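Local structure of tRNA (guanine-N(1)-)-methyltransferase (Aquifex aeolicus, 1OY5) at residues S19-Y24 and V149-S154; V27-K32 and P158-E163; I110-G115 and I144-V149. The protein probably methylates N1 of guanosine-37 in various tRNAs with S-adenosyl-L-methionine as methyl donor, working as a homodimer. All coordinates share one frame; numbering follows the deposited sequence.

In the fold
Contacts 1 and 3 lie in the buried core, where helix 143-155 packs on a parallel sheet; contact 2 is nearer the surface. The first two share V149 and use this helix in two ways, contact 3 pressing it on strand 109-114 and contact 1 tying it to helix 15-21; their centres are about 10 Å apart, and both touch the second subunit. Contact 2 lies about 11 Å from contact 1 between centres and fastens the loop beyond the helix to helix 25-33. Contacts 2 and 3, about 19 Å apart between centres, do not touch. Contact 3 includes G115 of the probable S-adenosyl-L-methionine site, and the side chain of A146 is about 10 Å from that of L139.

Contact 1: S19-Y24 and V149-S154; sequences SCYSEY and VIDAVS
Y21 reaches from the end of helix 15-21 to D151 on helix 143-155 and gives its phenol proton to the carboxylate: Y21 OH to D151 OD2 is 2.6 Å. CG of Y21 stands anti to the backbone N (chi1 -172°), which carries the ring out from its helix toward the neighbouring one and puts the hydroxyl at the carboxylate. D151 has the same first torsion (chi1 -169°), turning its carboxylate to meet the ring. OD2 lies at the ring edge, near the ring plane, whereas the hydroxyl meets this oxygen from well above the carboxylate plane; the two planes are 67° apart. Tyrosine suits the place because its long, flat side chain spans the distance between the helices and still ends in a polar group; the short aspartate offers two acceptors in a buried setting. Its other oxygen, OD1, takes the backbone N-H of S140 of the second subunit, so both oxygens are engaged. Further along, S154 bends back on its own helix, S154 OG lying 2.8 Å from I150 O, and that carbonyl receives S154 N from its opposite face. The chain leaves helix 15-21 through a type I turn, Y21 to Y24, and Y24 OH is hydrogen-bonded to ND1 of H16 of the second subunit. A buried tyrosine-aspartate hydrogen bond between two helices thus sits at the homodimer interface of this SPOUT-clan methyltransferase fold.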
# COMPACT_ATOMS: atom_id res chain seq x y z
N SER A 19 7.57 -12.78 -2.06
CA SER A 19 7.35 -14.04 -2.71
C SER A 19 5.92 -14.45 -2.37
O SER A 19 5.22 -14.94 -3.22
CB SER A 19 8.41 -15.09 -2.31
OG SER A 19 7.95 -15.93 -1.26
N CYS A 20 5.44 -14.19 -1.16
CA CYS A 20 4.07 -14.56 -0.85
C CYS A 20 2.98 -13.78 -1.60
O CYS A 20 1.90 -14.30 -1.85
CB CYS A 20 3.82 -14.48 0.64
SG CYS A 20 2.11 -14.91 1.01
N TYR A 21 3.25 -12.55 -2.02
CA TYR A 21 2.23 -11.76 -2.71
C TYR A 21 2.17 -12.17 -4.15
O TYR A 21 1.16 -12.02 -4.77
CB TYR A 21 2.49 -10.25 -2.60
CG TYR A 21 1.36 -9.38 -3.15
CD1 TYR A 21 1.33 -9.01 -4.47
CD2 TYR A 21 0.31 -8.95 -2.33
CE1 TYR A 21 0.34 -8.28 -4.98
CE2 TYR A 21 -0.70 -8.21 -2.82
CZ TYR A 21 -0.69 -7.87 -4.16
OH TYR A 21 -1.71 -7.11 -4.73
N SER A 22 3.29 -12.69 -4.68
CA SER A 22 3.39 -13.11 -6.09
C SER A 22 2.72 -14.41 -6.44
O SER A 22 2.74 -14.82 -7.57
CB SER A 22 4.83 -13.24 -6.47
OG SER A 22 5.42 -11.97 -6.36
N GLU A 23 2.15 -15.08 -5.45
CA GLU A 23 1.55 -16.36 -5.68
C GLU A 23 0.10 -16.25 -5.93
O GLU A 23 -0.53 -17.27 -6.18
CB GLU A 23 1.82 -17.27 -4.51
CG GLU A 23 3.16 -17.95 -4.71
CD GLU A 23 3.63 -18.68 -3.48
OE1 GLU A 23 2.75 -18.97 -2.63
OE2 GLU A 23 4.86 -18.97 -3.37
N TYR A 24 -0.44 -15.04 -5.90
CA TYR A 24 -1.89 -14.87 -6.08
C TYR A 24 -2.24 -13.69 -6.94
O TYR A 24 -1.40 -12.84 -7.23
CB TYR A 24 -2.58 -14.68 -4.72
CG TYR A 24 -2.19 -15.70 -3.70
CD1 TYR A 24 -1.11 -15.48 -2.88
CD2 TYR A 24 -2.86 -16.89 -3.60
CE1 TYR A 24 -0.73 -16.40 -1.95
CE2 TYR A 24 -2.49 -17.85 -2.66
CZ TYR A 24 -1.40 -17.60 -1.85
OH TYR A 24 -0.98 -18.53 -0.92
N VAL A 149 3.34 -1.07 -6.23
CA VAL A 149 3.96 -0.78 -7.50
C VAL A 149 3.95 -2.02 -8.46
O VAL A 149 3.62 -1.90 -9.63
CB VAL A 149 5.39 -0.27 -7.29
CG1 VAL A 149 6.11 -0.20 -8.60
CG2 VAL A 149 5.40 1.09 -6.64
N ILE A 150 4.33 -3.19 -7.93
CA ILE A 150 4.35 -4.42 -8.72
C ILE A 150 2.94 -4.76 -9.22
O ILE A 150 2.75 -5.16 -10.37
CB ILE A 150 4.91 -5.57 -7.89
CG1 ILE A 150 6.41 -5.34 -7.62
CG2 ILE A 150 4.80 -6.86 -8.64
CD1 ILE A 150 7.07 -6.37 -6.75
N ASP A 151 1.96 -4.58 -8.34
CA ASP A 151 0.56 -4.85 -8.63
C ASP A 151 0.03 -3.91 -9.71
O ASP A 151 -0.54 -4.35 -10.68
CB ASP A 151 -0.28 -4.70 -7.36
CG ASP A 151 -1.69 -5.21 -7.52
OD1 ASP A 151 -2.56 -4.45 -7.97
OD2 ASP A 151 -2.06 -6.34 -7.14
N ALA A 152 0.22 -2.61 -9.51
CA ALA A 152 -0.31 -1.61 -10.42
C ALA A 152 0.23 -1.76 -11.84
O ALA A 152 -0.52 -1.70 -12.82
CB ALA A 152 -0.02 -0.19 -9.89
N VAL A 153 1.54 -1.92 -11.92
CA VAL A 153 2.24 -2.08 -13.17
C VAL A 153 1.83 -3.35 -13.91
O VAL A 153 1.53 -3.32 -15.11
CB VAL A 153 3.75 -2.08 -12.92
CG1 VAL A 153 4.47 -2.54 -14.14
CG2 VAL A 153 4.22 -0.67 -12.53
N SER A 154 1.75 -4.45 -13.18
CA SER A 154 1.42 -5.75 -13.75
C SER A 154 0.07 -5.76 -14.36
O SER A 154 -0.12 -6.37 -15.41
CB SER A 154 1.47 -6.84 -12.69
OG SER A 154 2.80 -7.16 -12.31

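Contact 2: V27-K32 and P158-E163; sequences VKQAIK and PGVLSE
V160 fits against A30 and Q29 where a loop is laid over a helix: residues 158-163, in the irregular chain following helix 143-155 of this SPOUT-clan fold, meet one side of helix 25-33. Among the residues of this contact V160 buries the most area. Its two methyls straddle the single methyl of A30, V160 CG1 and CG2 each lying 4.1 Å from A30 CB. Alanine suits this point because its short side chain lets the loop backbone come close, with CA of A30 and CA of V160 5.5 Å apart, and the branched valine presents both methyls to it. Just before it, G159 takes a positive phi, a turn of the backbone that glycine makes easily. Q29, partly exposed, extends its chain with CG anti to the backbone N (chi1 -174°) and brings its carboxamide beside the carbonyl of V160. Q29 NE2 is modelled only 2.4 Å from V160 O, too short to be reliable, so the hydrogen bond is plausible but its geometry doubtful. An alanine here removes that carboxamide, which would probably uncover the V160 CG1 flank and leave V160 O to depend more on K33. That lysine holds the loop from the same helix: its NZ hydrogen-bonds both G159 O and V160 O.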
# COMPACT_ATOMS: atom_id res chain seq x y z
N VAL A 27 -0.64 -10.65 -10.10
CA VAL A 27 0.81 -10.75 -10.18
C VAL A 27 1.16 -12.17 -10.58
O VAL A 27 2.04 -12.39 -11.39
CB VAL A 27 1.52 -10.34 -8.88
CG1 VAL A 27 3.00 -10.76 -8.91
CG2 VAL A 27 1.43 -8.86 -8.73
N LYS A 28 0.43 -13.13 -10.04
CA LYS A 28 0.68 -14.53 -10.36
C LYS A 28 0.33 -14.82 -11.81
O LYS A 28 1.02 -15.54 -12.49
CB LYS A 28 -0.09 -15.42 -9.42
CG LYS A 28 0.02 -16.88 -9.68
CD LYS A 28 -1.25 -17.58 -9.08
CE LYS A 28 -1.36 -19.06 -9.48
NZ LYS A 28 -2.78 -19.52 -9.44
N GLN A 29 -0.76 -14.25 -12.28
CA GLN A 29 -1.19 -14.38 -13.65
C GLN A 29 -0.12 -13.80 -14.58
O GLN A 29 0.34 -14.47 -15.52
CB GLN A 29 -2.48 -13.60 -13.79
CG GLN A 29 -3.17 -13.72 -15.07
CD GLN A 29 -4.57 -13.21 -14.95
OE1 GLN A 29 -5.25 -13.51 -13.95
NE2 GLN A 29 -5.03 -12.46 -15.97
N ALA A 30 0.33 -12.58 -14.30
CA ALA A 30 1.38 -11.98 -15.10
C ALA A 30 2.63 -12.90 -15.13
O ALA A 30 3.27 -13.08 -16.19
CB ALA A 30 1.75 -10.63 -14.55
N ILE A 31 2.97 -13.46 -13.97
CA ILE A 31 4.12 -14.31 -13.88
C ILE A 31 3.81 -15.58 -14.66
O ILE A 31 4.61 -16.05 -15.46
CB ILE A 31 4.51 -14.60 -12.41
CG1 ILE A 31 5.25 -13.42 -11.81
CG2 ILE A 31 5.44 -15.80 -12.29
CD1 ILE A 31 5.24 -13.49 -10.24
N LYS A 32 2.63 -16.11 -14.45
CA LYS A 32 2.21 -17.28 -15.16
C LYS A 32 2.33 -17.11 -16.69
O LYS A 32 2.89 -17.95 -17.35
CB LYS A 32 0.78 -17.61 -14.80
CG LYS A 32 0.63 -18.97 -14.14
CD LYS A 32 0.55 -20.10 -15.21
CE LYS A 32 0.79 -21.50 -14.60
NZ LYS A 32 2.20 -21.98 -14.87
N PRO A 158 0.11 -5.39 -21.20
CA PRO A 158 -0.66 -6.07 -22.24
C PRO A 158 -0.51 -7.59 -22.11
O PRO A 158 0.60 -8.08 -21.90
CB PRO A 158 -0.02 -5.53 -23.53
CG PRO A 158 1.28 -5.10 -23.16
CD PRO A 158 1.18 -4.56 -21.77
N GLY A 159 -1.62 -8.31 -22.20
CA GLY A 159 -1.61 -9.76 -22.08
C GLY A 159 -2.02 -10.29 -20.70
O GLY A 159 -2.20 -11.49 -20.52
N VAL A 160 -2.20 -9.39 -19.72
CA VAL A 160 -2.46 -9.80 -18.34
C VAL A 160 -3.95 -9.77 -18.02
O VAL A 160 -4.55 -10.80 -17.69
CB VAL A 160 -1.69 -8.90 -17.34
CG1 VAL A 160 -1.95 -9.36 -15.91
CG2 VAL A 160 -0.20 -8.88 -17.64
N LEU A 161 -4.53 -8.57 -18.09
CA LEU A 161 -5.98 -8.36 -17.93
C LEU A 161 -6.64 -8.50 -19.31
O LEU A 161 -6.36 -7.70 -20.21
CB LEU A 161 -6.29 -6.94 -17.42
CG LEU A 161 -6.12 -6.62 -15.94
CD1 LEU A 161 -6.39 -5.15 -15.68
CD2 LEU A 161 -7.07 -7.48 -15.16
N SER A 162 -7.50 -9.51 -19.46
CA SER A 162 -8.35 -9.72 -20.67
C SER A 162 -9.25 -8.58 -21.20
O SER A 162 -10.46 -8.79 -21.37
CB SER A 162 -9.32 -10.87 -20.41
OG SER A 162 -8.69 -11.98 -19.78
N GLU A 163 -8.65 -7.40 -21.42
CA GLU A 163 -9.17 -6.19 -22.16
C GLU A 163 -9.80 -4.95 -21.55
O GLU A 163 -10.90 -4.58 -21.95
CB GLU A 163 -9.98 -6.47 -23.45
CG GLU A 163 -9.91 -5.35 -24.54
CD GLU A 163 -9.48 -3.93 -24.11
OE1 GLU A 163 -9.86 -3.44 -23.03
OE2 GLU A 163 -8.79 -3.27 -24.92

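Contact 3: I110-G115 and I144-V149; sequences IMIICG and IVALAV
I112 lays its CG2 methyl against the CB of A146, 3.9 Å away, at the point where strand 109-114 packs against helix 143-155. The same alanine methyl also receives the sulfur of C114, with C114 SG 3.7 Å from A146 CB, so that one small group is touched by two residues two places apart on the strand. I112 sends its other branch along the helix: with CG1 anti to the carbonyl carbon (chi1 -59°), I112 CD1 runs to V149 and stops 4.1 Å from V149 CG1. These two side chains pass one another in opposite directions, alongside rather than end to end. Strand residues 110-114 and helix residues 144-149 run nearly antiparallel, at 157°, their axes 8.8 Å apart at the closest approach. Alanine suits the centre of the interface because a methyl leaves room for isoleucine and cysteine to pack against it, and the valine nearly one turn on offers a methyl to the end of I112. On the strand, M111 and I113 face the other way, toward helix 67-81, so the parallel sheet is covered on both faces. At its end the strand passes into G115, which probably binds S-adenosyl-L-methionine, and the helix follows the segment 134-139 that probably completes the site, as in the knotted SPOUT methyltransferases. No hydrogen bond crosses between the two segments; backbone bonds such as I112 with F9 and V149 N to V145 O stay within sheet and helix. The touching groups are methyls and one weakly polar thiol, all buried, which implies that hydrophobic packing and matched shape hold helix and sheet together here.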
# COMPACT_ATOMS: atom_id res chain seq x y z
N ILE A 110 13.38 -3.07 -13.27
CA ILE A 110 13.13 -2.17 -12.17
C ILE A 110 13.61 -2.83 -10.90
O ILE A 110 13.36 -4.00 -10.66
CB ILE A 110 11.65 -1.85 -12.09
CG1 ILE A 110 11.20 -1.20 -13.38
CG2 ILE A 110 11.38 -0.92 -10.98
CD1 ILE A 110 9.77 -0.95 -13.47
N MET A 111 14.36 -2.07 -10.13
CA MET A 111 14.84 -2.50 -8.85
C MET A 111 14.19 -1.55 -7.87
O MET A 111 14.23 -0.33 -8.08
CB MET A 111 16.35 -2.39 -8.77
CG MET A 111 16.91 -2.39 -7.36
SD MET A 111 18.69 -2.35 -7.26
CE MET A 111 19.01 -3.87 -7.52
N ILE A 112 13.57 -2.09 -6.83
CA ILE A 112 12.91 -1.29 -5.82
C ILE A 112 13.60 -1.56 -4.50
O ILE A 112 13.62 -2.67 -4.03
CB ILE A 112 11.46 -1.69 -5.70
CG1 ILE A 112 10.73 -1.49 -7.02
CG2 ILE A 112 10.79 -0.87 -4.63
CD1 ILE A 112 9.34 -2.10 -7.00
N ILE A 113 14.16 -0.52 -3.91
CA ILE A 113 14.87 -0.62 -2.66
C ILE A 113 13.84 -0.34 -1.57
O ILE A 113 13.35 0.78 -1.52
CB ILE A 113 16.00 0.42 -2.59
CG1 ILE A 113 17.00 0.20 -3.72
CG2 ILE A 113 16.75 0.31 -1.27
CD1 ILE A 113 18.06 1.21 -3.80
N CYS A 114 13.54 -1.33 -0.71
CA CYS A 114 12.54 -1.16 0.31
C CYS A 114 13.14 -0.53 1.55
O CYS A 114 13.98 -1.09 2.17
CB CYS A 114 11.86 -2.49 0.64
SG CYS A 114 10.94 -3.25 -0.71
N GLY A 115 12.71 0.67 1.90
CA GLY A 115 13.22 1.33 3.09
C GLY A 115 12.80 0.64 4.40
O GLY A 115 11.92 -0.26 4.43
N ILE A 144 5.23 -2.85 1.40
CA ILE A 144 3.86 -2.62 0.96
C ILE A 144 3.77 -1.69 -0.26
O ILE A 144 2.86 -1.80 -1.08
CB ILE A 144 3.07 -2.02 2.17
CG1 ILE A 144 2.70 -3.12 3.14
CG2 ILE A 144 1.84 -1.35 1.73
CD1 ILE A 144 2.25 -2.59 4.51
N VAL A 145 4.72 -0.77 -0.39
CA VAL A 145 4.71 0.18 -1.48
C VAL A 145 5.29 -0.48 -2.68
O VAL A 145 4.87 -0.23 -3.83
CB VAL A 145 5.44 1.47 -1.12
CG1 VAL A 145 5.66 2.32 -2.35
CG2 VAL A 145 4.61 2.25 -0.07
N ALA A 146 6.23 -1.36 -2.43
CA ALA A 146 6.84 -2.12 -3.52
C ALA A 146 5.78 -3.00 -4.14
O ALA A 146 5.70 -3.10 -5.38
CB ALA A 146 8.00 -2.97 -3.00
N LEU A 147 4.97 -3.64 -3.30
CA LEU A 147 3.98 -4.57 -3.81
C LEU A 147 2.92 -3.79 -4.62
O LEU A 147 2.56 -4.17 -5.75
CB LEU A 147 3.38 -5.39 -2.69
CG LEU A 147 4.27 -6.41 -1.95
CD1 LEU A 147 3.49 -7.03 -0.80
CD2 LEU A 147 4.75 -7.50 -2.85
N ALA A 148 2.47 -2.66 -4.07
CA ALA A 148 1.54 -1.82 -4.78
C ALA A 148 2.09 -1.52 -6.17
O ALA A 148 1.44 -1.72 -7.17
CB ALA A 148 1.32 -0.56 -4.02
N VAL A 149 3.34 -1.07 -6.23
CA VAL A 149 3.96 -0.78 -7.50
C VAL A 149 3.95 -2.02 -8.46
O VAL A 149 3.62 -1.90 -9.63
CB VAL A 149 5.39 -0.27 -7.29
CG1 VAL A 149 6.11 -0.20 -8.60
CG2 VAL A 149 5.40 1.09 -6.64